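Local structure of GntR family transcriptional regulator (Streptococcus agalactiae, 7B5U) at residues Leu17-Asn25 and Pro47-Gln55. The protein is probably a DNA-binding transcription factor of the GntR family, whose RCK_C effector domain, the part described here, binds c-di-AMP as a dimer. Numbering follows the deposited sequence.
Sequences LGKSIGELN and PGPFSVIEQ. With 2BA ((2R,3R,3aS,5R,7aR,9R,10R,10aS,12R,14aR)-2,9-bis(6-amino-9H-purin-9-yl)octahydro-2H,7H-difuro[3,2-d:3',2'-j][1,3,7,9,2,8 ]tetraoxadiphosphacyclododecine-3,5,10,12-tetrol 5,12-dioxide), chain C.
S20 and V52 face each other as a non-hydrogen-bonded pair in the short antiparallel two-stranded sheet of this RCK_C domain, a worked example of a strand pairing that runs on into a ligand-binding helix start. Two backbone bonds cross here: I53 N donates to K19 O (3.0 Å), and I53 O accepts from G18 N. Past S20 the helix 21-24 begins, and its first two amides turn to the other segment, I21 N to S51 O (2.9 Å) and G22 N to P49 O (2.8 Å). S20 and E23 close a capping box at this helix start, E23 N giving to S20 OG while S20 N meets E23 OE1 from above the carboxylate plane. Apolar packing backs the bonds. I21 crosses both P47 and I53 at about a right angle: its CD1 rests on P47 CG (3.7 Å), and I53 CD1 lies 4.1 Å from both I21 CG1 and L24 CD1; I37 of strand 33-39 also touches I21. Toward c-di-AMP, P49 CG nears the phosphate oxygen O2P1, and W27 of the second subunit packs on P49. I21 CG2 stands anti to the backbone N (chi1, measured to CG1, is -67°), and that methyl lies over a face of one adenine of c-di-AMP, 3.3 Å from its C41, while N25 OD1 accepts from the ribose hydroxyl O2'1 at 2.7 Å.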
loop_
_atom_site.group_PDB
_atom_site.type_symbol
_atom_site.label_atom_id
_atom_site.label_comp_id
_atom_site.label_asym_id
_atom_site.label_seq_id
_atom_site.Cartn_x
_atom_site.Cartn_y
_atom_site.Cartn_z
ATOM N N LEU A 17 18.378 1.035 -4.058
ATOM C CA LEU A 17 18.014 1.927 -5.146
ATOM C C LEU A 17 18.239 1.251 -6.489
ATOM O O LEU A 17 19.105 0.387 -6.645
ATOM C CB LEU A 17 18.786 3.238 -5.051
ATOM C CG LEU A 17 18.504 4.052 -3.791
ATOM C CD1 LEU A 17 19.456 5.245 -3.724
ATOM C CD2 LEU A 17 17.045 4.490 -3.770
ATOM N N GLY A 18 17.442 1.651 -7.469
ATOM C CA GLY A 18 17.502 1.015 -8.766
ATOM C C GLY A 18 16.820 -0.332 -8.826
ATOM O O GLY A 18 16.993 -1.060 -9.811
ATOM N N LYS A 19 16.070 -0.696 -7.797
ATOM C CA LYS A 19 15.303 -1.927 -7.750
ATOM C C LYS A 19 13.811 -1.621 -7.749
ATOM O O LYS A 19 13.373 -0.531 -7.367
ATOM C CB LYS A 19 15.673 -2.732 -6.503
ATOM C CG LYS A 19 17.135 -3.160 -6.462
ATOM C CD LYS A 19 17.268 -4.547 -5.860
ATOM C CE LYS A 19 18.719 -4.984 -5.735
ATOM N NZ LYS A 19 19.326 -4.526 -4.456
ATOM N N SER A 20 13.036 -2.608 -8.180
ATOM C CA SER A 20 11.592 -2.487 -8.148
ATOM C C SER A 20 11.058 -2.810 -6.754
ATOM O O SER A 20 11.684 -3.513 -5.960
ATOM C CB SER A 20 10.957 -3.436 -9.162
ATOM O OG SER A 20 11.083 -4.778 -8.734
ATOM N N ILE A 21 9.844 -2.325 -6.492
ATOM C CA ILE A 21 9.191 -2.584 -5.208
ATOM C C ILE A 21 9.035 -4.080 -4.971
ATOM O O ILE A 21 9.204 -4.568 -3.845
ATOM C CB ILE A 21 7.841 -1.844 -5.146
ATOM C CG1 ILE A 21 8.066 -0.330 -5.115
ATOM C CG2 ILE A 21 7.009 -2.311 -3.970
ATOM C CD1 ILE A 21 6.769 0.480 -5.168
ATOM N N GLY A 22 8.712 -4.829 -6.025
ATOM C CA GLY A 22 8.571 -6.268 -5.897
ATOM C C GLY A 22 9.885 -6.984 -5.639
ATOM O O GLY A 22 9.933 -7.940 -4.859
ATOM N N GLU A 23 10.961 -6.562 -6.311
ATOM C CA GLU A 23 12.279 -7.129 -6.035
ATOM C C GLU A 23 12.678 -6.878 -4.593
ATOM O O GLU A 23 13.264 -7.754 -3.940
ATOM C CB GLU A 23 13.327 -6.501 -6.960
ATOM C CG GLU A 23 13.263 -6.996 -8.379
ATOM C CD GLU A 23 14.000 -6.102 -9.367
ATOM O OE1 GLU A 23 14.616 -5.083 -8.969
ATOM O OE2 GLU A 23 13.962 -6.433 -10.569
ATOM N N LEU A 24 12.398 -5.675 -4.089
ATOM C CA LEU A 24 12.720 -5.340 -2.709
ATOM C C LEU A 24 11.837 -6.097 -1.739
ATOM O O LEU A 24 12.258 -6.353 -0.602
ATOM C CB LEU A 24 12.556 -3.841 -2.484
ATOM C CG LEU A 24 13.540 -2.970 -3.261
ATOM C CD1 LEU A 24 13.178 -1.510 -3.092
ATOM C CD2 LEU A 24 14.960 -3.226 -2.792
ATOM N N ASN A 25 10.617 -6.446 -2.160
ATOM C CA ASN A 25 9.649 -7.101 -1.285
ATOM C C ASN A 25 9.317 -6.208 -0.083
ATOM O O ASN A 25 9.292 -6.661 1.065
ATOM C CB ASN A 25 10.160 -8.485 -0.863
ATOM C CG ASN A 25 9.051 -9.488 -0.611
ATOM O OD1 ASN A 25 7.921 -9.369 -1.124
ATOM N ND2 ASN A 25 9.367 -10.503 0.168
ATOM N N PRO A 47 1.536 2.037 -6.878
ATOM C CA PRO A 47 2.620 1.817 -7.858
ATOM C C PRO A 47 2.802 0.381 -8.325
ATOM O O PRO A 47 3.342 0.178 -9.422
ATOM C CB PRO A 47 3.865 2.332 -7.126
ATOM C CG PRO A 47 3.520 2.168 -5.666
ATOM C CD PRO A 47 2.059 2.507 -5.579
ATOM N N GLY A 48 2.430 -0.614 -7.531
ATOM C CA GLY A 48 2.652 -1.992 -7.904
ATOM C C GLY A 48 4.104 -2.430 -7.807
ATOM O O GLY A 48 5.012 -1.652 -7.496
ATOM N N PRO A 49 4.336 -3.716 -8.089
ATOM C CA PRO A 49 5.654 -4.318 -7.851
ATOM C C PRO A 49 6.706 -3.952 -8.877
ATOM O O PRO A 49 7.897 -4.183 -8.621
ATOM C CB PRO A 49 5.351 -5.820 -7.919
ATOM C CG PRO A 49 4.205 -5.904 -8.906
ATOM C CD PRO A 49 3.360 -4.699 -8.582
ATOM N N PHE A 50 6.315 -3.422 -10.032
ATOM C CA PHE A 50 7.261 -3.142 -11.100
ATOM C C PHE A 50 7.777 -1.710 -11.077
ATOM O O PHE A 50 8.712 -1.394 -11.822
ATOM C CB PHE A 50 6.637 -3.497 -12.447
ATOM C CG PHE A 50 6.055 -4.878 -12.475
ATOM C CD1 PHE A 50 6.843 -5.983 -12.170
ATOM C CD2 PHE A 50 4.721 -5.077 -12.774
ATOM C CE1 PHE A 50 6.309 -7.266 -12.181
ATOM C CE2 PHE A 50 4.178 -6.355 -12.792
ATOM C CZ PHE A 50 4.969 -7.449 -12.492
ATOM N N SER A 51 7.201 -0.845 -10.247
ATOM C CA SER A 51 7.717 0.506 -10.092
ATOM C C SER A 51 9.082 0.461 -9.424
ATOM O O SER A 51 9.309 -0.318 -8.492
ATOM C CB SER A 51 6.740 1.334 -9.260
ATOM O OG SER A 51 5.584 1.673 -10.007
ATOM N N VAL A 52 10.002 1.289 -9.916
ATOM C CA VAL A 52 11.386 1.306 -9.448
ATOM C C VAL A 52 11.600 2.505 -8.535
ATOM O O VAL A 52 11.014 3.574 -8.738
ATOM C CB VAL A 52 12.358 1.330 -10.646
ATOM C CG1 VAL A 52 13.819 1.339 -10.194
ATOM C CG2 VAL A 52 12.102 0.133 -11.543
ATOM N N ILE A 53 12.411 2.319 -7.505
ATOM C CA ILE A 53 12.762 3.401 -6.601
ATOM C C ILE A 53 14.164 3.882 -6.952
ATOM O O ILE A 53 15.129 3.113 -6.911
ATOM C CB ILE A 53 12.642 2.968 -5.134
ATOM C CG1 ILE A 53 11.206 2.527 -4.840
ATOM C CG2 ILE A 53 13.049 4.109 -4.210
ATOM C CD1 ILE A 53 11.020 1.925 -3.466
ATOM N N GLU A 54 14.275 5.166 -7.307
ATOM C CA GLU A 54 15.536 5.769 -7.724
ATOM C C GLU A 54 15.974 6.835 -6.731
ATOM O O GLU A 54 15.165 7.377 -5.976
ATOM C CB GLU A 54 15.392 6.435 -9.095
ATOM C CG GLU A 54 14.590 5.655 -10.122
ATOM C CD GLU A 54 15.405 4.613 -10.843
ATOM O OE1 GLU A 54 16.484 4.243 -10.328
ATOM O OE2 GLU A 54 14.968 4.166 -11.929
ATOM N N GLN A 55 17.263 7.153 -6.758
ATOM C CA GLN A 55 17.785 8.090 -5.776
ATOM C C GLN A 55 17.127 9.454 -5.938
ATOM O O GLN A 55 16.964 9.960 -7.051
ATOM C CB GLN A 55 19.301 8.222 -5.887
ATOM C CG GLN A 55 19.880 8.958 -4.687
ATOM C CD GLN A 55 21.383 8.814 -4.603
ATOM O OE1 GLN A 55 22.128 9.430 -5.373
ATOM N NE2 GLN A 55 21.849 7.998 -3.667
HETATM P P 2BA C . 3.179 -9.426 -0.452
HETATM O O1P 2BA C . 3.035 -8.326 0.531
HETATM O O2P 2BA C . 3.421 -10.801 0.075
HETATM O "O5'" 2BA C . 1.868 -9.391 -1.408
HETATM C "C5'" 2BA C . 1.639 -10.452 -2.306
HETATM C "C4'" 2BA C . 0.532 -9.986 -3.296
HETATM O "O4'" 2BA C . -0.599 -9.784 -2.621
HETATM C "C3'" 2BA C . 0.910 -8.670 -4.021
HETATM O "O3'" 2BA C . 1.637 -8.985 -5.152
HETATM C "C2'" 2BA C . -0.500 -8.069 -4.244
HETATM O "O2'" 2BA C . -1.096 -8.577 -5.513
HETATM C "C1'" 2BA C . -1.209 -8.435 -3.158
HETATM N N9 2BA C . -1.206 -7.478 -2.057
HETATM C C8 2BA C . -0.503 -7.621 -0.903
HETATM N N7 2BA C . -0.733 -6.542 -0.132
HETATM C C5 2BA C . -1.568 -5.741 -0.841
HETATM C C6 2BA C . -2.158 -4.530 -0.594
HETATM N N6 2BA C . -1.973 -3.771 0.603
HETATM N N1 2BA C . -2.973 -3.994 -1.503
HETATM C C2 2BA C . -3.207 -4.618 -2.687
HETATM N N3 2BA C . -2.664 -5.816 -2.954
HETATM C C4 2BA C . -1.849 -6.328 -2.009
HETATM P P1 2BA C . 2.561 -7.848 -5.911
HETATM O O1P1 2BA C . 1.802 -6.584 -6.121
HETATM O O2P1 2BA C . 3.107 -8.500 -7.135
HETATM O "O5'1" 2BA C . 3.740 -7.516 -4.831
HETATM C "C5'1" 2BA C . 4.732 -8.492 -4.580
HETATM C "C4'1" 2BA C . 5.503 -8.035 -3.298
HETATM O "O4'1" 2BA C . 6.090 -6.861 -3.513
HETATM C "C3'1" 2BA C . 4.545 -7.880 -2.093
HETATM O "O3'1" 2BA C . 4.434 -9.115 -1.477
HETATM C "C2'1" 2BA C . 5.281 -6.767 -1.302
HETATM O "O2'1" 2BA C . 6.311 -7.368 -0.394
HETATM C "C1'1" 2BA C . 5.842 -5.975 -2.238
HETATM N N91 2BA C . 5.029 -4.849 -2.686
HETATM C C81 2BA C . 4.328 -4.729 -3.844
HETATM N N71 2BA C . 3.683 -3.549 -3.856
HETATM C C51 2BA C . 3.975 -2.956 -2.673
HETATM C C61 2BA C . 3.615 -1.758 -2.080
HETATM N N61 2BA C . 2.770 -0.813 -2.742
HETATM N N11 2BA C . 4.090 -1.437 -0.896
HETATM C C21 2BA C . 4.893 -2.298 -0.227
HETATM N N31 2BA C . 5.280 -3.465 -0.749
HETATM C C41 2BA C . 4.786 -3.766 -1.963
#